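Local coordinates for protein tonb-dependent siderophore receptor (Acinetobacter baumannii, PDB 5FR8) that probably takes part in the first step of iron uptake across the outer membrane by binding iron-chelating siderophores, and may bind ferric enterobactin with micromolar affinity, at residues Val162-His167 with Ile197-Ser202; Leu350-Glu355 with Thr372-Asp377; Cys498-Asn503 with Leu570-Thr575; Thr530-Asp535 with Asn599-Met604. One frame throughout, in Å; residues are numbered along the deposited sequence.

Contact 1 (Val162-His167 with Ile197-Ser202); sequences VTNETH and IKDVLS
Asn164 and Asp199 join a connector to a hairpin turn of the TonB-dependent receptor barrel. Residues 162-167 lead from plug strand 153-159 into the first barrel strand, 167-177, and pass the turn linking strands 185-195 and 201-212, at an end of the barrel that is probably periplasmic, as in the rest of the family. The turn contains a classic beta bulge: Val200 and Leu201 both face Ile197, whose O accepts from Val200 N at 3.1 Å and from Leu201 N at 2.9 Å.

By buried surface the contact rests mainly on Asn164 (69 Å²) and Ser202 (68 Å²), followed by Val162 (38 Å²). Val162 and Ser202 point their CB atoms at each other. One valine methyl, CG2, lies 3.9 Å from Ser202 OG, while the other, CG1, lies 3.9 Å from Ser202 O. Ala243 of strand 232-247 touches both side chains.

Asn164 reaches the turn because its CG stands beside the backbone N (chi1 -78°), which carries the amide across to the carboxylate. The two side chains cross at about a right angle, with amide and carboxylate planes 36° apart. ND2 donates to Asp199 OD1 in a strongly bent bond, N-H...O 120°, whose modelled length is doubtfully short. Beside that bond, Asn164 ND2 also lies 3.5 Å from Asp199 CA.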
loop_
_atom_site.group_PDB
_atom_site.type_symbol
_atom_site.label_atom_id
_atom_site.label_comp_id
_atom_site.label_asym_id
_atom_site.label_seq_id
_atom_site.Cartn_x
_atom_site.Cartn_y
_atom_site.Cartn_z
ATOM N N VAL A 162 12.402 -21.865 6.888
ATOM C CA VAL A 162 13.537 -22.715 7.232
ATOM C C VAL A 162 13.283 -24.145 6.753
ATOM O O VAL A 162 12.134 -24.547 6.580
ATOM C CB VAL A 162 13.800 -22.714 8.745
ATOM C CG1 VAL A 162 14.127 -21.301 9.205
ATOM C CG2 VAL A 162 12.625 -23.283 9.527
ATOM N N THR A 163 14.354 -24.894 6.501
ATOM C CA THR A 163 14.243 -26.248 5.921
ATOM C C THR A 163 15.267 -27.183 6.547
ATOM O O THR A 163 16.435 -26.829 6.716
ATOM C CB THR A 163 14.446 -26.256 4.382
ATOM O OG1 THR A 163 15.783 -25.845 4.050
ATOM C CG2 THR A 163 13.466 -25.329 3.720
ATOM N N ASN A 164 14.827 -28.389 6.882
ATOM C CA ASN A 164 15.679 -29.334 7.588
ATOM C C ASN A 164 16.678 -30.036 6.692
ATOM O O ASN A 164 17.428 -30.893 7.156
ATOM C CB ASN A 164 14.818 -30.348 8.306
ATOM C CG ASN A 164 14.233 -29.784 9.581
ATOM O OD1 ASN A 164 13.886 -28.596 9.650
ATOM N ND2 ASN A 164 14.120 -30.627 10.602
ATOM N N GLU A 165 16.670 -29.685 5.406
ATOM C CA GLU A 165 17.731 -30.061 4.485
ATOM C C GLU A 165 18.040 -28.831 3.666
ATOM O O GLU A 165 17.170 -27.996 3.463
ATOM C CB GLU A 165 17.291 -31.197 3.582
ATOM C CG GLU A 165 16.572 -32.308 4.317
ATOM C CD GLU A 165 16.288 -33.495 3.421
ATOM O OE1 GLU A 165 15.591 -33.325 2.392
ATOM O OE2 GLU A 165 16.756 -34.601 3.747
ATOM N N THR A 166 19.278 -28.692 3.215
ATOM C CA THR A 166 19.698 -27.429 2.609
ATOM C C THR A 166 19.188 -27.346 1.195
ATOM O O THR A 166 19.664 -28.051 0.318
ATOM C CB THR A 166 21.234 -27.239 2.625
ATOM O OG1 THR A 166 21.867 -28.328 1.946
ATOM C CG2 THR A 166 21.764 -27.191 4.052
ATOM N N HIS A 167 18.202 -26.490 0.976
ATOM C CA HIS A 167 17.703 -26.247 -0.376
ATOM C C HIS A 167 18.124 -24.857 -0.768
ATOM O O HIS A 167 18.116 -23.958 0.056
ATOM C CB HIS A 167 16.189 -26.415 -0.449
ATOM C CG HIS A 167 15.729 -27.803 -0.106
ATOM N ND1 HIS A 167 15.309 -28.160 1.160
ATOM C CD2 HIS A 167 15.649 -28.926 -0.860
ATOM C CE1 HIS A 167 14.975 -29.438 1.168
ATOM N NE2 HIS A 167 15.174 -29.926 -0.044
ATOM N N ILE A 197 21.566 -27.447 13.173
ATOM C CA ILE A 197 21.415 -28.689 13.887
ATOM C C ILE A 197 20.117 -29.332 13.475
ATOM O O ILE A 197 19.039 -28.770 13.670
ATOM C CB ILE A 197 21.395 -28.510 15.421
ATOM C CG1 ILE A 197 22.603 -27.708 15.885
ATOM C CG2 ILE A 197 21.406 -29.869 16.110
ATOM C CD1 ILE A 197 22.651 -27.489 17.381
ATOM N N LYS A 198 20.219 -30.540 12.952
ATOM C CA LYS A 198 19.041 -31.185 12.434
ATOM C C LYS A 198 17.925 -31.187 13.479
ATOM O O LYS A 198 18.134 -31.619 14.600
ATOM C CB LYS A 198 19.365 -32.612 11.984
ATOM C CG LYS A 198 20.195 -32.688 10.703
ATOM C CD LYS A 198 20.117 -34.052 10.026
ATOM C CE LYS A 198 20.707 -35.165 10.910
ATOM N NZ LYS A 198 22.049 -35.656 10.464
ATOM N N ASP A 199 16.760 -30.664 13.083
ATOM C CA ASP A 199 15.506 -30.779 13.823
ATOM C C ASP A 199 15.453 -29.941 15.083
ATOM O O ASP A 199 14.540 -30.099 15.884
ATOM C CB ASP A 199 15.216 -32.244 14.198
ATOM C CG ASP A 199 15.006 -33.141 12.986
ATOM O OD1 ASP A 199 14.551 -32.648 11.924
ATOM O OD2 ASP A 199 15.289 -34.353 13.093
ATOM N N VAL A 200 16.428 -29.079 15.308
ATOM C CA VAL A 200 16.329 -28.197 16.462
ATOM C C VAL A 200 16.767 -26.780 16.121
ATOM O O VAL A 200 16.259 -25.828 16.708
ATOM C CB VAL A 200 17.113 -28.719 17.716
ATOM C CG1 VAL A 200 16.703 -30.150 18.066
ATOM C CG2 VAL A 200 18.616 -28.614 17.518
ATOM N N LEU A 201 17.704 -26.632 15.194
ATOM C CA LEU A 201 18.104 -25.311 14.773
ATOM C C LEU A 201 18.362 -25.281 13.278
ATOM O O LEU A 201 19.185 -26.035 12.754
ATOM C CB LEU A 201 19.358 -24.860 15.523
ATOM C CG LEU A 201 19.653 -23.347 15.483
ATOM C CD1 LEU A 201 19.032 -22.611 16.674
ATOM C CD2 LEU A 201 21.149 -23.076 15.440
ATOM N N SER A 202 17.657 -24.389 12.602
ATOM C CA SER A 202 17.710 -24.281 11.154
ATOM C C SER A 202 17.607 -22.812 10.778
ATOM O O SER A 202 17.195 -21.984 11.594
ATOM C CB SER A 202 16.571 -25.077 10.543
ATOM O OG SER A 202 15.500 -25.162 11.461
#

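Contact 2 (Leu350-Glu355 with Thr372-Asp377)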
loop_
_atom_site.group_PDB
_atom_site.type_symbol
_atom_site.label_atom_id
_atom_site.label_comp_id
_atom_site.label_asym_id
_atom_site.label_seq_id
_atom_site.Cartn_x
_atom_site.Cartn_y
_atom_site.Cartn_z
ATOM N N LEU A 350 8.376 0.274 17.895
ATOM C CA LEU A 350 8.498 -0.880 18.759
ATOM C C LEU A 350 7.105 -1.470 18.892
ATOM O O LEU A 350 6.137 -0.731 19.084
ATOM C CB LEU A 350 9.088 -0.472 20.117
ATOM C CG LEU A 350 9.248 -1.572 21.168
ATOM C CD1 LEU A 350 10.168 -2.700 20.704
ATOM C CD2 LEU A 350 9.753 -0.977 22.469
ATOM N N ARG A 351 6.983 -2.782 18.750
ATOM C CA ARG A 351 5.664 -3.396 18.818
ATOM C C ARG A 351 5.688 -4.730 19.546
ATOM O O ARG A 351 6.593 -5.548 19.352
ATOM C CB ARG A 351 5.097 -3.591 17.418
ATOM C CG ARG A 351 3.759 -4.330 17.390
ATOM C CD ARG A 351 3.371 -4.721 15.977
ATOM N NE ARG A 351 3.362 -3.529 15.126
ATOM C CZ ARG A 351 2.267 -2.851 14.788
ATOM N NH1 ARG A 351 1.068 -3.248 15.209
ATOM N NH2 ARG A 351 2.374 -1.780 14.017
ATOM N N PHE A 352 4.688 -4.957 20.380
ATOM C CA PHE A 352 4.592 -6.216 21.086
ATOM C C PHE A 352 3.243 -6.828 20.839
ATOM O O PHE A 352 2.237 -6.125 20.757
ATOM C CB PHE A 352 4.759 -6.021 22.599
ATOM C CG PHE A 352 6.121 -5.544 23.010
ATOM C CD1 PHE A 352 7.240 -6.339 22.807
ATOM C CD2 PHE A 352 6.278 -4.305 23.614
ATOM C CE1 PHE A 352 8.495 -5.901 23.200
ATOM C CE2 PHE A 352 7.524 -3.866 24.002
ATOM C CZ PHE A 352 8.636 -4.661 23.797
ATOM N N ASN A 353 3.213 -8.150 20.760
ATOM C CA ASN A 353 1.964 -8.847 20.603
ATOM C C ASN A 353 1.938 -10.178 21.355
ATOM O O ASN A 353 2.818 -11.023 21.187
ATOM C CB ASN A 353 1.708 -9.064 19.123
ATOM C CG ASN A 353 0.236 -9.046 18.801
ATOM O OD1 ASN A 353 -0.253 -8.078 18.197
ATOM N ND2 ASN A 353 -0.502 -10.098 19.236
ATOM N N GLY A 354 0.924 -10.371 22.185
ATOM C CA GLY A 354 0.735 -11.656 22.865
ATOM C C GLY A 354 -0.615 -12.244 22.514
ATOM O O GLY A 354 -1.578 -11.506 22.353
ATOM N N GLU A 355 -0.717 -13.560 22.419
ATOM C CA GLU A 355 -1.962 -14.147 21.937
ATOM C C GLU A 355 -2.114 -15.600 22.262
ATOM O O GLU A 355 -1.180 -16.359 22.091
ATOM C CB GLU A 355 -1.994 -13.996 20.425
ATOM C CG GLU A 355 -2.628 -15.148 19.679
ATOM C CD GLU A 355 -3.100 -14.742 18.291
ATOM O OE1 GLU A 355 -2.822 -13.594 17.863
ATOM O OE2 GLU A 355 -3.760 -15.572 17.632
ATOM N N THR A 372 -3.366 -9.463 23.038
ATOM C CA THR A 372 -2.941 -8.114 23.394
ATOM C C THR A 372 -1.960 -7.610 22.380
ATOM O O THR A 372 -1.175 -8.388 21.830
ATOM C CB THR A 372 -2.199 -8.077 24.737
ATOM O OG1 THR A 372 -3.083 -8.477 25.778
ATOM C CG2 THR A 372 -1.695 -6.665 25.037
ATOM N N GLU A 373 -1.985 -6.300 22.157
ATOM C CA GLU A 373 -1.059 -5.649 21.242
ATOM C C GLU A 373 -0.638 -4.288 21.809
ATOM O O GLU A 373 -1.467 -3.552 22.347
ATOM C CB GLU A 373 -1.712 -5.476 19.866
ATOM C CG GLU A 373 -0.751 -5.055 18.765
ATOM C CD GLU A 373 -1.411 -5.043 17.383
ATOM O OE1 GLU A 373 -2.267 -5.934 17.076
ATOM O OE2 GLU A 373 -1.062 -4.133 16.603
ATOM N N TRP A 374 0.656 -3.983 21.708
ATOM C CA TRP A 374 1.189 -2.683 22.095
ATOM C C TRP A 374 2.101 -2.216 20.998
ATOM O O TRP A 374 2.991 -2.971 20.568
ATOM C CB TRP A 374 2.023 -2.758 23.381
ATOM C CG TRP A 374 2.886 -1.537 23.600
ATOM C CD1 TRP A 374 4.166 -1.330 23.150
ATOM C CD2 TRP A 374 2.521 -0.351 24.314
ATOM N NE1 TRP A 374 4.618 -0.084 23.545
ATOM C CE2 TRP A 374 3.626 0.535 24.257
ATOM C CE3 TRP A 374 1.364 0.051 25.003
ATOM C CZ2 TRP A 374 3.602 1.790 24.852
ATOM C CZ3 TRP A 374 1.345 1.302 25.610
ATOM C CH2 TRP A 374 2.448 2.155 25.528
ATOM N N VAL A 375 1.895 -0.979 20.559
ATOM C CA VAL A 375 2.790 -0.386 19.573
ATOM C C VAL A 375 3.121 1.072 19.908
ATOM O O VAL A 375 2.222 1.872 20.173
ATOM C CB VAL A 375 2.217 -0.498 18.138
ATOM C CG1 VAL A 375 0.920 0.274 17.992
ATOM C CG2 VAL A 375 3.226 0.037 17.140
ATOM N N GLU A 376 4.411 1.407 19.895
ATOM C CA GLU A 376 4.829 2.790 20.029
ATOM C C GLU A 376 5.645 3.206 18.817
ATOM O O GLU A 376 6.527 2.467 18.361
ATOM C CB GLU A 376 5.639 2.973 21.293
ATOM C CG GLU A 376 6.135 4.391 21.553
ATOM C CD GLU A 376 6.860 4.508 22.897
ATOM O OE1 GLU A 376 6.447 3.793 23.841
ATOM O OE2 GLU A 376 7.838 5.298 23.021
ATOM N N ASP A 377 5.348 4.401 18.314
ATOM C CA ASP A 377 6.111 5.011 17.227
ATOM C C ASP A 377 6.843 6.285 17.690
ATOM O O ASP A 377 6.226 7.137 18.351
ATOM C CB ASP A 377 5.180 5.400 16.078
ATOM C CG ASP A 377 4.644 4.206 15.323
ATOM O OD1 ASP A 377 5.360 3.207 15.187
ATOM O OD2 ASP A 377 3.503 4.274 14.844
#
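Arg351 and Val375 face each other as a non-hydrogen-bonded pair, and the two side chains lie side by side, pointing the same way. CB and CG of Arg351 lie 3.8 and 3.5 Å from Trp374 O. CG anti to the backbone N (chi1 175°) and a bend at chi3 bring the chain alongside Val375. NE and CZ lie beside Val375 CG2, CZ at 3.8 Å; that methyl covers one face of the guanidinium, off toward the rim, 3.7 Å from Arg351 NH2. NH1 forms a salt bridge with Glu373 OE2 at 2.7 Å, the carboxylate lying at the guanidinium edge with planes 57° apart.

This is the antiparallel hairpin of barrel strands 343-361 and 365-380. Phe352 and Trp374 exchange both backbone N-H...O bonds, and Phe352 CD2 meets Trp374 CD1 at 3.7 Å on the opposite face from Arg351. Those rings are nearly parallel yet barely overlap, their centroids 6.0 Å apart. Glu373 OE1 makes a second salt bridge, to Arg434 NH2.

Contact 3 (Cys498-Asn503 with Leu570-Thr575); sequences CLLQGN and LRWENT
Two first torsions bring Asn503 and Arg571 together: Asn503 CG is anti to its N (chi1 -173°), and Arg571 CG stands between N and the carbonyl carbon (chi1 46°). Asn503 ND2 thus lies over the centre of the guanidinium face, the planes 33° apart, with no hydrogen bond between the two groups. ND2 instead donates to Trp572 O at 3.3 Å, almost in the amide plane, and Asp505 N donates to Asn503 OD1.

The backbones beside it pair in parallel, Leu500 with Leu570 and Gln501 with Arg571, where strand 498-501 meets strand 564-591. Strand 498-501 lies in the excursion between barrel strands 459-470 and 509-521, probably on the extracellular side, as in the family. Leu570 N donates to Leu499 O at 2.8 Å, Gln501 N to Leu570 O at 3.0 Å, and Trp572 N to Gln501 O at 3.2 Å. On the face of the sheet opposite Arg571, Leu500 CD2 makes a CH-pi contact 4.0 Å from the centroid of the Trp572 five-membered ring, and the indole also meets the ring of Tyr112 in the plug. Leu570 CD1 packs on Cys498 CB, next to the disulfide of Cys498 with Cys490.

Arg571 NE forms a salt bridge with Glu573 OE2 at 2.9 Å. Glu573 would partly offset the arginine's charge, and this bond, nearly in the guanidinium plane, probably restricts the turn of the group.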
loop_
_atom_site.group_PDB
_atom_site.type_symbol
_atom_site.label_atom_id
_atom_site.label_comp_id
_atom_site.label_asym_id
_atom_site.label_seq_id
_atom_site.Cartn_x
_atom_site.Cartn_y
_atom_site.Cartn_z
ATOM N N CYS A 498 -4.664 30.818 3.428
ATOM C CA CYS A 498 -5.088 29.785 4.377
ATOM C C CYS A 498 -3.908 29.009 4.895
ATOM O O CYS A 498 -2.971 28.746 4.155
ATOM C CB CYS A 498 -6.046 28.775 3.734
ATOM S SG CYS A 498 -7.612 29.459 3.140
ATOM N N LEU A 499 -3.985 28.614 6.158
ATOM C CA LEU A 499 -3.012 27.715 6.744
ATOM C C LEU A 499 -3.692 26.410 7.106
ATOM O O LEU A 499 -4.894 26.382 7.406
ATOM C CB LEU A 499 -2.447 28.299 8.034
ATOM C CG LEU A 499 -1.647 29.593 7.976
ATOM C CD1 LEU A 499 -1.417 30.102 9.393
ATOM C CD2 LEU A 499 -0.330 29.368 7.240
ATOM N N LEU A 500 -2.918 25.332 7.116
ATOM C CA LEU A 500 -3.434 24.040 7.539
ATOM C C LEU A 500 -2.529 23.460 8.608
ATOM O O LEU A 500 -1.348 23.203 8.366
ATOM C CB LEU A 500 -3.509 23.083 6.351
ATOM C CG LEU A 500 -3.990 21.674 6.677
ATOM C CD1 LEU A 500 -5.435 21.707 7.143
ATOM C CD2 LEU A 500 -3.838 20.763 5.470
ATOM N N GLN A 501 -3.099 23.245 9.790
ATOM C CA GLN A 501 -2.352 22.727 10.929
ATOM C C GLN A 501 -2.789 21.309 11.270
ATOM O O GLN A 501 -3.930 20.940 11.023
ATOM C CB GLN A 501 -2.585 23.629 12.140
ATOM C CG GLN A 501 -1.678 23.311 13.311
ATOM C CD GLN A 501 -1.775 24.336 14.404
ATOM O OE1 GLN A 501 -2.786 25.030 14.538
ATOM N NE2 GLN A 501 -0.706 24.464 15.178
ATOM N N GLY A 502 -1.890 20.521 11.847
ATOM C CA GLY A 502 -2.272 19.222 12.395
ATOM C C GLY A 502 -3.205 19.370 13.585
ATOM O O GLY A 502 -3.337 20.447 14.157
ATOM N N ASN A 503 -3.855 18.271 13.954
ATOM C CA ASN A 503 -4.901 18.274 14.979
ATOM C C ASN A 503 -4.768 17.085 15.917
ATOM O O ASN A 503 -4.937 15.941 15.495
ATOM C CB ASN A 503 -6.257 18.212 14.283
ATOM C CG ASN A 503 -7.419 18.381 15.227
ATOM O OD1 ASN A 503 -7.247 18.480 16.432
ATOM N ND2 ASN A 503 -8.616 18.408 14.670
ATOM N N LEU A 570 -7.126 26.670 8.997
ATOM C CA LEU A 570 -7.822 25.396 8.829
ATOM C C LEU A 570 -7.057 24.325 9.578
ATOM O O LEU A 570 -5.865 24.477 9.834
ATOM C CB LEU A 570 -7.869 25.022 7.346
ATOM C CG LEU A 570 -8.515 26.065 6.430
ATOM C CD1 LEU A 570 -8.134 25.844 4.969
ATOM C CD2 LEU A 570 -10.027 26.076 6.633
ATOM N N ARG A 571 -7.713 23.228 9.903
ATOM C CA ARG A 571 -6.989 22.092 10.444
ATOM C C ARG A 571 -7.486 20.763 9.872
ATOM O O ARG A 571 -8.639 20.631 9.484
ATOM C CB ARG A 571 -7.086 22.089 11.976
ATOM C CG ARG A 571 -8.481 22.338 12.499
ATOM C CD ARG A 571 -8.618 22.019 13.981
ATOM N NE ARG A 571 -9.896 21.358 14.257
ATOM C CZ ARG A 571 -10.281 20.932 15.452
ATOM N NH1 ARG A 571 -9.489 21.093 16.503
ATOM N NH2 ARG A 571 -11.461 20.341 15.592
ATOM N N TRP A 572 -6.618 19.766 9.841
ATOM C CA TRP A 572 -7.050 18.441 9.481
ATOM C C TRP A 572 -8.333 18.112 10.263
ATOM O O TRP A 572 -8.484 18.487 11.423
ATOM C CB TRP A 572 -5.929 17.414 9.729
ATOM C CG TRP A 572 -4.715 17.559 8.793
ATOM C CD1 TRP A 572 -3.578 18.284 9.024
ATOM C CD2 TRP A 572 -4.548 16.966 7.490
ATOM N NE1 TRP A 572 -2.728 18.189 7.951
ATOM C CE2 TRP A 572 -3.293 17.379 7.001
ATOM C CE3 TRP A 572 -5.334 16.125 6.697
ATOM C CZ2 TRP A 572 -2.807 16.968 5.776
ATOM C CZ3 TRP A 572 -4.850 15.724 5.479
ATOM C CH2 TRP A 572 -3.600 16.147 5.026
ATOM N N GLU A 573 -9.261 17.408 9.626
ATOM C CA GLU A 573 -10.554 17.142 10.244
ATOM C C GLU A 573 -11.166 15.879 9.683
ATOM O O GLU A 573 -10.984 15.581 8.519
ATOM C CB GLU A 573 -11.476 18.334 10.035
ATOM C CG GLU A 573 -11.651 19.166 11.293
ATOM C CD GLU A 573 -11.661 20.663 11.026
ATOM O OE1 GLU A 573 -11.598 21.070 9.838
ATOM O OE2 GLU A 573 -11.731 21.441 12.013
ATOM N N ASN A 574 -11.856 15.109 10.511
ATOM C CA ASN A 574 -12.514 13.927 9.999
ATOM C C ASN A 574 -13.811 14.396 9.354
ATOM O O ASN A 574 -14.555 15.135 9.998
ATOM C CB ASN A 574 -12.864 12.853 11.061
ATOM C CG ASN A 574 -12.190 13.065 12.413
ATOM O OD1 ASN A 574 -11.256 12.375 12.746
ATOM N ND2 ASN A 574 -12.705 13.989 13.212
ATOM N N THR A 575 -14.063 13.974 8.100
ATOM C CA THR A 575 -15.259 14.331 7.343
ATOM C C THR A 575 -16.221 13.126 7.340
ATOM O O THR A 575 -15.763 11.961 7.293
ATOM C CB THR A 575 -14.885 14.738 5.899
ATOM O OG1 THR A 575 -16.050 15.266 5.217
ATOM C CG2 THR A 575 -14.293 13.541 5.125
#

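Contact 4 (Thr530-Asp535 with Asn599-Met604)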
loop_
_atom_site.group_PDB
_atom_site.type_symbol
_atom_site.label_atom_id
_atom_site.label_comp_id
_atom_site.label_asym_id
_atom_site.label_seq_id
_atom_site.Cartn_x
_atom_site.Cartn_y
_atom_site.Cartn_z
ATOM N N THR A 530 -19.718 -11.956 -5.271
ATOM C CA THR A 530 -19.859 -11.359 -3.964
ATOM C C THR A 530 -20.108 -9.862 -4.105
ATOM O O THR A 530 -19.457 -9.168 -4.879
ATOM C CB THR A 530 -18.643 -11.681 -3.040
ATOM O OG1 THR A 530 -18.435 -10.609 -2.111
ATOM C CG2 THR A 530 -17.347 -11.913 -3.841
ATOM N N TRP A 531 -21.118 -9.394 -3.390
ATOM C CA TRP A 531 -21.419 -7.983 -3.293
ATOM C C TRP A 531 -20.554 -7.454 -2.175
ATOM O O TRP A 531 -20.455 -8.115 -1.133
ATOM C CB TRP A 531 -22.906 -7.824 -2.952
ATOM C CG TRP A 531 -23.327 -6.495 -2.433
ATOM C CD1 TRP A 531 -23.584 -5.370 -3.167
ATOM C CD2 TRP A 531 -23.573 -6.149 -1.068
ATOM N NE1 TRP A 531 -23.954 -4.341 -2.336
ATOM C CE2 TRP A 531 -23.953 -4.795 -1.041
ATOM C CE3 TRP A 531 -23.485 -6.844 0.139
ATOM C CZ2 TRP A 531 -24.252 -4.124 0.145
ATOM C CZ3 TRP A 531 -23.792 -6.172 1.328
ATOM C CH2 TRP A 531 -24.166 -4.830 1.317
ATOM N N PHE A 532 -19.922 -6.292 -2.375
ATOM C CA PHE A 532 -19.177 -5.626 -1.270
ATOM C C PHE A 532 -19.546 -4.166 -1.136
ATOM O O PHE A 532 -19.801 -3.470 -2.116
ATOM C CB PHE A 532 -17.649 -5.735 -1.403
ATOM C CG PHE A 532 -17.085 -4.979 -2.562
ATOM C CD1 PHE A 532 -16.812 -3.624 -2.464
ATOM C CD2 PHE A 532 -16.823 -5.625 -3.764
ATOM C CE1 PHE A 532 -16.288 -2.917 -3.562
ATOM C CE2 PHE A 532 -16.303 -4.929 -4.855
ATOM C CZ PHE A 532 -16.026 -3.574 -4.754
ATOM N N ARG A 533 -19.548 -3.707 0.100
ATOM C CA ARG A 533 -19.995 -2.363 0.390
ATOM C C ARG A 533 -19.378 -1.877 1.691
ATOM O O ARG A 533 -19.606 -2.476 2.744
ATOM C CB ARG A 533 -21.507 -2.331 0.507
ATOM C CG ARG A 533 -22.019 -0.922 0.461
ATOM C CD ARG A 533 -23.048 -0.626 1.517
ATOM N NE ARG A 533 -23.833 0.540 1.116
ATOM C CZ ARG A 533 -24.336 1.422 1.961
ATOM N NH1 ARG A 533 -24.122 1.295 3.256
ATOM N NH2 ARG A 533 -25.051 2.438 1.520
ATOM N N ASN A 534 -18.595 -0.804 1.603
ATOM C CA ASN A 534 -17.975 -0.187 2.762
ATOM C C ASN A 534 -18.544 1.200 2.981
ATOM O O ASN A 534 -18.601 2.026 2.059
ATOM C CB ASN A 534 -16.468 -0.003 2.567
ATOM C CG ASN A 534 -15.736 -1.286 2.284
ATOM O OD1 ASN A 534 -16.268 -2.398 2.466
ATOM N ND2 ASN A 534 -14.513 -1.143 1.798
ATOM N N ASP A 535 -18.921 1.459 4.222
ATOM C CA ASP A 535 -19.310 2.783 4.655
ATOM C C ASP A 535 -18.224 3.364 5.504
ATOM O O ASP A 535 -18.134 3.098 6.697
ATOM C CB ASP A 535 -20.587 2.723 5.444
ATOM C CG ASP A 535 -21.749 2.511 4.575
ATOM O OD1 ASP A 535 -21.947 1.379 4.094
ATOM O OD2 ASP A 535 -22.454 3.503 4.353
ATOM N N ASN A 599 -11.156 -13.458 -13.134
ATOM C CA ASN A 599 -12.015 -12.676 -12.261
ATOM C C ASN A 599 -12.481 -11.381 -12.929
ATOM O O ASN A 599 -11.961 -10.935 -13.971
ATOM C CB ASN A 599 -11.288 -12.338 -10.971
ATOM C CG ASN A 599 -10.158 -11.354 -11.176
ATOM O OD1 ASN A 599 -10.387 -10.169 -11.464
ATOM N ND2 ASN A 599 -8.923 -11.831 -11.018
ATOM N N PHE A 600 -13.455 -10.768 -12.287
ATOM C CA PHE A 600 -13.883 -9.453 -12.660
ATOM C C PHE A 600 -14.240 -8.751 -11.368
ATOM O O PHE A 600 -14.384 -9.387 -10.307
ATOM C CB PHE A 600 -15.082 -9.508 -13.586
ATOM C CG PHE A 600 -16.410 -9.574 -12.872
ATOM C CD1 PHE A 600 -17.051 -8.417 -12.462
ATOM C CD2 PHE A 600 -17.012 -10.788 -12.627
ATOM C CE1 PHE A 600 -18.247 -8.464 -11.802
ATOM C CE2 PHE A 600 -18.233 -10.848 -11.981
ATOM C CZ PHE A 600 -18.851 -9.679 -11.571
ATOM N N THR A 601 -14.353 -7.432 -11.461
ATOM C CA THR A 601 -14.655 -6.593 -10.322
ATOM C C THR A 601 -15.401 -5.437 -10.937
ATOM O O THR A 601 -14.941 -4.884 -11.936
ATOM C CB THR A 601 -13.350 -6.106 -9.630
ATOM O OG1 THR A 601 -12.599 -7.237 -9.140
ATOM C CG2 THR A 601 -13.668 -5.150 -8.481
ATOM N N TYR A 602 -16.552 -5.079 -10.380
ATOM C CA TYR A 602 -17.312 -3.941 -10.906
ATOM C C TYR A 602 -17.556 -2.990 -9.777
ATOM O O TYR A 602 -17.920 -3.405 -8.680
ATOM C CB TYR A 602 -18.648 -4.364 -11.469
ATOM C CG TYR A 602 -19.485 -3.198 -11.959
ATOM C CD1 TYR A 602 -19.198 -2.580 -13.170
ATOM C CD2 TYR A 602 -20.572 -2.719 -11.226
ATOM C CE1 TYR A 602 -19.959 -1.523 -13.636
ATOM C CE2 TYR A 602 -21.338 -1.654 -11.683
ATOM C CZ TYR A 602 -21.028 -1.064 -12.886
ATOM O OH TYR A 602 -21.770 -0.004 -13.358
ATOM N N MET A 603 -17.359 -1.712 -10.047
ATOM C CA MET A 603 -17.264 -0.705 -9.008
ATOM C C MET A 603 -18.441 0.236 -9.177
ATOM O O MET A 603 -18.452 1.085 -10.080
ATOM C CB MET A 603 -15.925 0.024 -9.160
ATOM C CG MET A 603 -15.381 0.684 -7.904
ATOM S SD MET A 603 -14.887 -0.423 -6.570
ATOM C CE MET A 603 -13.456 -1.252 -7.258
ATOM N N MET A 604 -19.458 0.035 -8.338
ATOM C CA MET A 604 -20.737 0.736 -8.448
ATOM C C MET A 604 -20.634 2.092 -7.813
ATOM O O MET A 604 -21.317 2.993 -8.223
ATOM C CB MET A 604 -21.851 -0.009 -7.705
ATOM C CG MET A 604 -22.605 -1.032 -8.517
ATOM S SD MET A 604 -24.048 -1.747 -7.660
ATOM C CE MET A 604 -23.267 -2.549 -6.262
#
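A Met-aromatic contact links two barrel strands, 525-541 and 594-608, that are not paired with each other: their local axes stay 9.2 Å apart at 40°, and no hydrogen bond joins the segments. Met603 SD approaches the Phe532 ring at its edge, 3.8 Å from CZ and 5.1 Å from the ring centroid, 88° off the normal. Bends at chi2 and chi3 fold the Met603 chain, which crosses the phenylalanine at about a right angle. Thr601 CG2 is farther along the same ring's edge, 4.5 Å from Phe532 CE2. A separate, looser touch puts Met604 CE at the edge of the Trp531 indole, 4.2 Å from CD1.

Strand 564-591 runs between the two and pairs with both. Its Gly582 hydrogen-bonds to the Phe532 backbone, Gln581 accepts from Trp531 NE1, and Phe583 meets the indole edge-to-face. Arg88 touches Phe532 and Gly67 N hydrogen-bonds to Thr601 OG1, so the face of the wall carrying Phe532 and Thr601 adjoins the plug, while strand 621-630 flanks 594-608 beyond.

All four contacts belong to the plug-filled barrel, but none touches another. Contact 1, at the plug-to-barrel junction, closes before contact 2 opens, and contact 2, an ordinary hairpin of the wall, closes before contacts 3 and 4. Those two alternate along the chain: 498-503, 530-535, 570-575, 599-604. They also share strand 564-591, which carries one side of contact 3 and separates the strands of contact 4; their nearest atoms are about 9 Å apart and their centres about 32 Å. Contacts 1 and 3 lie on opposite sides of the chain's centre, centres about 54 Å apart, whereas the centres of contacts 2 and 3 are about 29 Å apart. The contacts thus run from the plug-to-barrel junction through the wall to the far end, contact 4 lying where the wall borders the plug.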